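Local structure of putative amidohydrolase (Unidentified, 3FEQ) at residues R305-G319 and I338-S351. The protein probably acts as a zinc-dependent prolidase of the amidohydrolase superfamily, hydrolysing dipeptides that end in proline. Residues are numbered along the deposited sequence; the frame is centred on the assembly and turned at random.
Sequences RESLEIYANAGVKMG and IRAEVLGNLEALRS
Met318 and Leu343 meet tip to tip at the centre of a contact within the TIM-barrel domain of this amidohydrolase, where helix 302-314 and the chain that follows it pack against helix 335-340, helix 345-351 and the link between them. The methionine chain is bent at its last torsion (chi3 -94°), and its CE comes within 3.9 Å of Leu343 CD1. The other methyl of the leucine, CD2, touches Ala312 CB, so that one side chain bridges the last turns of helix 302-314 and the chain beyond. Leu308 CB packs against Val342 CG1, and the leucine is backed by Leu274 of helix 274-282.

On the buried side, backbone carbonyls are met by Ser351 and Arg339. Gly315, with positive phi, ends the helix in a Schellman motif and turns the chain toward strand 269-271, where Lys317 and Gly319 form backbone hydrogen bonds with Val270. In the conformer modelled, Ser351 OG donates to Met318 O over 2.7 Å, approaching from above the carbonyl plane. The extended side chain of Arg339 places both terminal nitrogens near Gly319 O, in two weak, strongly bent hydrogen bonds, while its NE forms a salt bridge with Glu335. About 12 Å separates this side chain from a bound zinc ion.

Toward solvent the contact is charged and more exposed. The Glu309 side chain crosses Val342 at about a right angle, with OE2 3.6 Å from CG1. Arg305 has two conformers; in the one described, CG anti to the backbone N (chi1 -151°) and a bend at chi3 carry the guanidinium to Ile338, whose CG2 packs over one face. The guanidinium and Glu341 carboxylate planes are tilted by 17°, but OE1 stands obliquely to the guanidinium, in a salt bridge of 3.1 Å to Arg305 NH2.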
loop_
_atom_site.group_PDB
_atom_site.type_symbol
_atom_site.label_atom_id
_atom_site.label_comp_id
_atom_site.label_asym_id
_atom_site.label_seq_id
_atom_site.Cartn_x
_atom_site.Cartn_y
_atom_site.Cartn_z
ATOM N N ARG C 305 3.091 -50.658 0.702
ATOM C CA ARG C 305 2.335 -51.907 0.713
ATOM C C ARG C 305 2.123 -52.378 2.155
ATOM O O ARG C 305 1.012 -52.731 2.557
ATOM C CB ARG C 305 3.083 -52.969 -0.105
ATOM C CG ARG C 305 2.189 -54.003 -0.759
ATOM C CD ARG C 305 2.928 -54.859 -1.787
ATOM N NE ARG C 305 2.860 -54.304 -3.141
ATOM C CZ ARG C 305 1.849 -54.494 -3.988
ATOM N NH1 ARG C 305 1.879 -53.944 -5.201
ATOM N NH2 ARG C 305 0.799 -55.221 -3.623
ATOM N N GLU C 306 3.193 -52.326 2.941
ATOM C CA GLU C 306 3.170 -52.722 4.346
ATOM C C GLU C 306 2.093 -52.001 5.163
ATOM O O GLU C 306 1.410 -52.619 5.983
ATOM C CB GLU C 306 4.552 -52.485 4.966
ATOM C CG GLU C 306 4.849 -53.310 6.207
ATOM C CD GLU C 306 6.140 -52.896 6.902
ATOM O OE1 GLU C 306 6.094 -52.655 8.125
ATOM O OE2 GLU C 306 7.196 -52.819 6.241
ATOM N N SER C 307 1.933 -50.703 4.918
ATOM C CA SER C 307 1.070 -49.849 5.738
ATOM C C SER C 307 -0.384 -50.275 5.619
ATOM O O SER C 307 -1.153 -50.190 6.575
ATOM C CB SER C 307 1.203 -48.391 5.296
ATOM O OG SER C 307 0.777 -48.232 3.954
ATOM N N LEU C 308 -0.745 -50.724 4.421
ATOM C CA LEU C 308 -2.067 -51.251 4.139
ATOM C C LEU C 308 -2.479 -52.257 5.200
ATOM O O LEU C 308 -3.571 -52.167 5.765
ATOM C CB LEU C 308 -2.074 -51.899 2.757
ATOM C CG LEU C 308 -2.690 -51.088 1.615
ATOM C CD1 LEU C 308 -2.373 -49.591 1.668
ATOM C CD2 LEU C 308 -2.287 -51.685 0.277
ATOM N N GLU C 309 -1.571 -53.180 5.502
ATOM C CA GLU C 309 -1.831 -54.216 6.488
ATOM C C GLU C 309 -2.037 -53.643 7.870
ATOM O O GLU C 309 -2.954 -54.052 8.581
ATOM C CB GLU C 309 -0.701 -55.229 6.515
ATOM C CG GLU C 309 -0.861 -56.316 5.479
ATOM C CD GLU C 309 0.446 -56.995 5.148
ATOM O OE1 GLU C 309 1.219 -57.289 6.085
ATOM O OE2 GLU C 309 0.698 -57.242 3.950
ATOM N N ILE C 310 -1.197 -52.683 8.237
ATOM C CA ILE C 310 -1.330 -51.987 9.507
ATOM C C ILE C 310 -2.704 -51.347 9.645
ATOM O O ILE C 310 -3.377 -51.528 10.665
ATOM C CB ILE C 310 -0.267 -50.907 9.653
ATOM C CG1 ILE C 310 1.112 -51.481 9.289
ATOM C CG2 ILE C 310 -0.340 -50.285 11.047
ATOM C CD1 ILE C 310 2.264 -50.572 9.597
ATOM N N TYR C 311 -3.127 -50.643 8.596
ATOM C CA TYR C 311 -4.442 -50.011 8.566
ATOM C C TYR C 311 -5.597 -51.008 8.706
ATOM O O TYR C 311 -6.565 -50.747 9.429
ATOM C CB TYR C 311 -4.609 -49.189 7.289
ATOM C CG TYR C 311 -3.799 -47.915 7.274
ATOM C CD1 TYR C 311 -3.807 -47.048 8.364
ATOM C CD2 TYR C 311 -3.049 -47.560 6.160
ATOM C CE1 TYR C 311 -3.060 -45.880 8.349
ATOM C CE2 TYR C 311 -2.300 -46.397 6.141
ATOM C CZ TYR C 311 -2.314 -45.562 7.233
ATOM O OH TYR C 311 -1.561 -44.417 7.219
ATOM N N ALA C 312 -5.496 -52.129 7.997
ATOM C CA ALA C 312 -6.472 -53.201 8.104
ATOM C C ALA C 312 -6.517 -53.737 9.526
ATOM O O ALA C 312 -7.590 -53.914 10.103
ATOM C CB ALA C 312 -6.127 -54.309 7.148
ATOM N N ASN C 313 -5.341 -53.970 10.093
ATOM C CA ASN C 313 -5.229 -54.531 11.429
ATOM C C ASN C 313 -5.844 -53.666 12.503
ATOM O O ASN C 313 -6.577 -54.163 13.348
ATOM C CB ASN C 313 -3.776 -54.799 11.773
ATOM C CG ASN C 313 -3.216 -55.960 11.007
ATOM O OD1 ASN C 313 -3.962 -56.790 10.489
ATOM N ND2 ASN C 313 -1.897 -56.017 10.904
ATOM N N ALA C 314 -5.550 -52.372 12.473
ATOM C CA ALA C 314 -6.138 -51.448 13.432
ATOM C C ALA C 314 -7.593 -51.106 13.087
ATOM O O ALA C 314 -8.287 -50.449 13.868
ATOM C CB ALA C 314 -5.297 -50.194 13.552
ATOM N N GLY C 315 -8.058 -51.578 11.934
ATOM C CA GLY C 315 -9.433 -51.348 11.521
ATOM C C GLY C 315 -9.706 -49.885 11.229
ATOM O O GLY C 315 -10.649 -49.295 11.759
ATOM N N VAL C 316 -8.855 -49.301 10.396
ATOM C CA VAL C 316 -9.045 -47.943 9.929
ATOM C C VAL C 316 -9.531 -47.990 8.492
ATOM O O VAL C 316 -8.821 -48.514 7.626
ATOM C CB VAL C 316 -7.711 -47.190 9.938
ATOM C CG1 VAL C 316 -7.936 -45.729 9.631
ATOM C CG2 VAL C 316 -7.025 -47.353 11.273
ATOM N N LYS C 317 -10.713 -47.431 8.234
ATOM C CA LYS C 317 -11.265 -47.390 6.864
ATOM C C LYS C 317 -10.315 -46.811 5.789
ATOM O O LYS C 317 -9.690 -45.770 5.987
ATOM C CB LYS C 317 -12.621 -46.666 6.829
ATOM C CG LYS C 317 -13.818 -47.531 7.223
ATOM C CD LYS C 317 -14.334 -47.178 8.607
ATOM C CE LYS C 317 -15.566 -46.288 8.513
ATOM N NZ LYS C 317 -15.652 -45.295 9.630
ATOM N N MET C 318 -10.219 -47.499 4.654
ATOM C CA MET C 318 -9.339 -47.098 3.556
ATOM C C MET C 318 -10.104 -46.740 2.289
ATOM O O MET C 318 -10.865 -47.548 1.772
ATOM C CB MET C 318 -8.363 -48.218 3.226
ATOM C CG MET C 318 -7.238 -48.322 4.187
ATOM S SD MET C 318 -6.237 -49.749 3.806
ATOM C CE MET C 318 -6.976 -50.962 4.909
ATOM N N GLY C 319 -9.864 -45.546 1.765
ATOM C CA GLY C 319 -10.468 -45.128 0.500
ATOM C C GLY C 319 -9.491 -45.243 -0.645
ATOM O O GLY C 319 -8.288 -45.266 -0.450
ATOM N N ILE C 338 -2.899 -53.199 -7.023
ATOM C CA ILE C 338 -1.993 -53.021 -5.894
ATOM C C ILE C 338 -2.701 -53.306 -4.579
ATOM O O ILE C 338 -2.179 -54.009 -3.711
ATOM C CB ILE C 338 -1.407 -51.604 -5.883
ATOM C CG1 ILE C 338 -0.622 -51.374 -7.168
ATOM C CG2 ILE C 338 -0.501 -51.397 -4.698
ATOM C CD1 ILE C 338 -0.265 -49.936 -7.413
ATOM N N ARG C 339 -3.916 -52.799 -4.455
ATOM C CA ARG C 339 -4.666 -52.988 -3.231
ATOM C C ARG C 339 -5.242 -54.393 -3.101
ATOM O O ARG C 339 -5.332 -54.932 -1.997
ATOM C CB ARG C 339 -5.762 -51.943 -3.122
ATOM C CG ARG C 339 -5.212 -50.573 -2.973
ATOM C CD ARG C 339 -6.216 -49.707 -2.331
ATOM N NE ARG C 339 -5.796 -48.322 -2.352
ATOM C CZ ARG C 339 -6.233 -47.418 -1.494
ATOM N NH1 ARG C 339 -7.074 -47.767 -0.532
ATOM N NH2 ARG C 339 -5.832 -46.166 -1.601
ATOM N N ALA C 340 -5.614 -54.982 -4.234
ATOM C CA ALA C 340 -6.138 -56.334 -4.251
ATOM C C ALA C 340 -5.063 -57.327 -3.827
ATOM O O ALA C 340 -5.354 -58.312 -3.164
ATOM C CB ALA C 340 -6.659 -56.675 -5.619
ATOM N N GLU C 341 -3.816 -57.040 -4.171
ATOM C CA GLU C 341 -2.738 -57.977 -3.930
ATOM C C GLU C 341 -2.408 -58.084 -2.456
ATOM O O GLU C 341 -1.704 -58.994 -2.040
ATOM C CB GLU C 341 -1.484 -57.570 -4.695
ATOM C CG GLU C 341 -1.491 -57.953 -6.160
ATOM C CD GLU C 341 -0.363 -57.292 -6.929
ATOM O OE1 GLU C 341 0.610 -56.834 -6.292
ATOM O OE2 GLU C 341 -0.448 -57.230 -8.173
ATOM N N VAL C 342 -2.880 -57.142 -1.663
ATOM C CA VAL C 342 -2.544 -57.172 -0.254
ATOM C C VAL C 342 -3.768 -57.525 0.547
ATOM O O VAL C 342 -3.735 -58.466 1.326
ATOM C CB VAL C 342 -1.962 -55.848 0.232
ATOM C CG1 VAL C 342 -1.727 -55.889 1.724
ATOM C CG2 VAL C 342 -0.674 -55.546 -0.507
ATOM N N LEU C 343 -4.849 -56.774 0.342
ATOM C CA LEU C 343 -6.141 -57.084 0.946
ATOM C C LEU C 343 -6.962 -57.743 -0.153
ATOM O O LEU C 343 -6.590 -57.661 -1.306
ATOM C CB LEU C 343 -6.808 -55.800 1.440
ATOM C CG LEU C 343 -5.865 -54.686 1.927
ATOM C CD1 LEU C 343 -6.513 -53.323 1.795
ATOM C CD2 LEU C 343 -5.365 -54.889 3.361
ATOM N N GLY C 344 -8.055 -58.415 0.174
ATOM C CA GLY C 344 -8.833 -59.074 -0.879
ATOM C C GLY C 344 -9.253 -58.092 -1.961
ATOM O O GLY C 344 -9.294 -56.885 -1.713
ATOM N N ASN C 345 -9.586 -58.580 -3.156
ATOM C CA ASN C 345 -10.193 -57.680 -4.127
ATOM C C ASN C 345 -11.646 -57.266 -3.865
ATOM O O ASN C 345 -12.156 -56.362 -4.527
ATOM C CB ASN C 345 -9.918 -58.051 -5.593
ATOM C CG ASN C 345 -10.026 -59.523 -5.870
ATOM O OD1 ASN C 345 -10.263 -60.324 -4.969
ATOM N ND2 ASN C 345 -9.836 -59.897 -7.134
ATOM N N LEU C 346 -12.279 -57.849 -2.849
ATOM C CA LEU C 346 -13.506 -57.269 -2.287
ATOM C C LEU C 346 -13.190 -55.934 -1.640
ATOM O O LEU C 346 -13.840 -54.924 -1.911
ATOM C CB LEU C 346 -14.112 -58.183 -1.231
ATOM C CG LEU C 346 -15.638 -58.226 -1.085
ATOM C CD1 LEU C 346 -16.015 -58.494 0.360
ATOM C CD2 LEU C 346 -16.347 -56.986 -1.601
ATOM N N GLU C 347 -12.181 -55.947 -0.781
ATOM C CA GLU C 347 -11.709 -54.736 -0.134
ATOM C C GLU C 347 -11.265 -53.657 -1.138
ATOM O O GLU C 347 -11.613 -52.487 -0.994
ATOM C CB GLU C 347 -10.602 -55.071 0.873
ATOM C CG GLU C 347 -10.140 -53.900 1.728
ATOM C CD GLU C 347 -11.283 -53.130 2.376
ATOM O OE1 GLU C 347 -12.230 -53.776 2.884
ATOM O OE2 GLU C 347 -11.221 -51.876 2.390
ATOM N N ALA C 348 -10.547 -54.066 -2.179
ATOM C CA ALA C 348 -10.117 -53.146 -3.233
ATOM C C ALA C 348 -11.308 -52.443 -3.887
ATOM O O ALA C 348 -11.290 -51.233 -4.102
ATOM C CB ALA C 348 -9.295 -53.881 -4.268
ATOM N N LEU C 349 -12.369 -53.197 -4.139
ATOM C CA LEU C 349 -13.563 -52.620 -4.705
ATOM C C LEU C 349 -14.344 -51.780 -3.697
ATOM O O LEU C 349 -15.039 -50.837 -4.080
ATOM C CB LEU C 349 -14.450 -53.706 -5.305
ATOM C CG LEU C 349 -13.900 -54.505 -6.491
ATOM C CD1 LEU C 349 -14.882 -55.600 -6.842
ATOM C CD2 LEU C 349 -13.640 -53.638 -7.704
ATOM N N ARG C 350 -14.227 -52.109 -2.415
ATOM C CA ARG C 350 -14.947 -51.360 -1.384
ATOM C C ARG C 350 -14.365 -49.969 -1.218
ATOM O O ARG C 350 -15.089 -49.014 -0.914
ATOM C CB ARG C 350 -14.922 -52.087 -0.036
ATOM C CG ARG C 350 -16.080 -53.040 0.196
ATOM C CD ARG C 350 -16.378 -53.185 1.687
ATOM N NE ARG C 350 -17.275 -54.312 1.962
ATOM C CZ ARG C 350 -16.874 -55.551 2.256
ATOM N NH1 ARG C 350 -15.578 -55.838 2.334
ATOM N NH2 ARG C 350 -17.771 -56.508 2.485
ATOM N N SER C 351 -13.055 -49.868 -1.429
ATOM C CA SER C 351 -12.336 -48.623 -1.206
ATOM C C SER C 351 -12.787 -47.542 -2.174
ATOM O O SER C 351 -12.823 -46.363 -1.819
ATOM C CB SER C 351 -10.832 -48.845 -1.326
ATOM O OG SER C 351 -10.323 -49.417 -0.134
#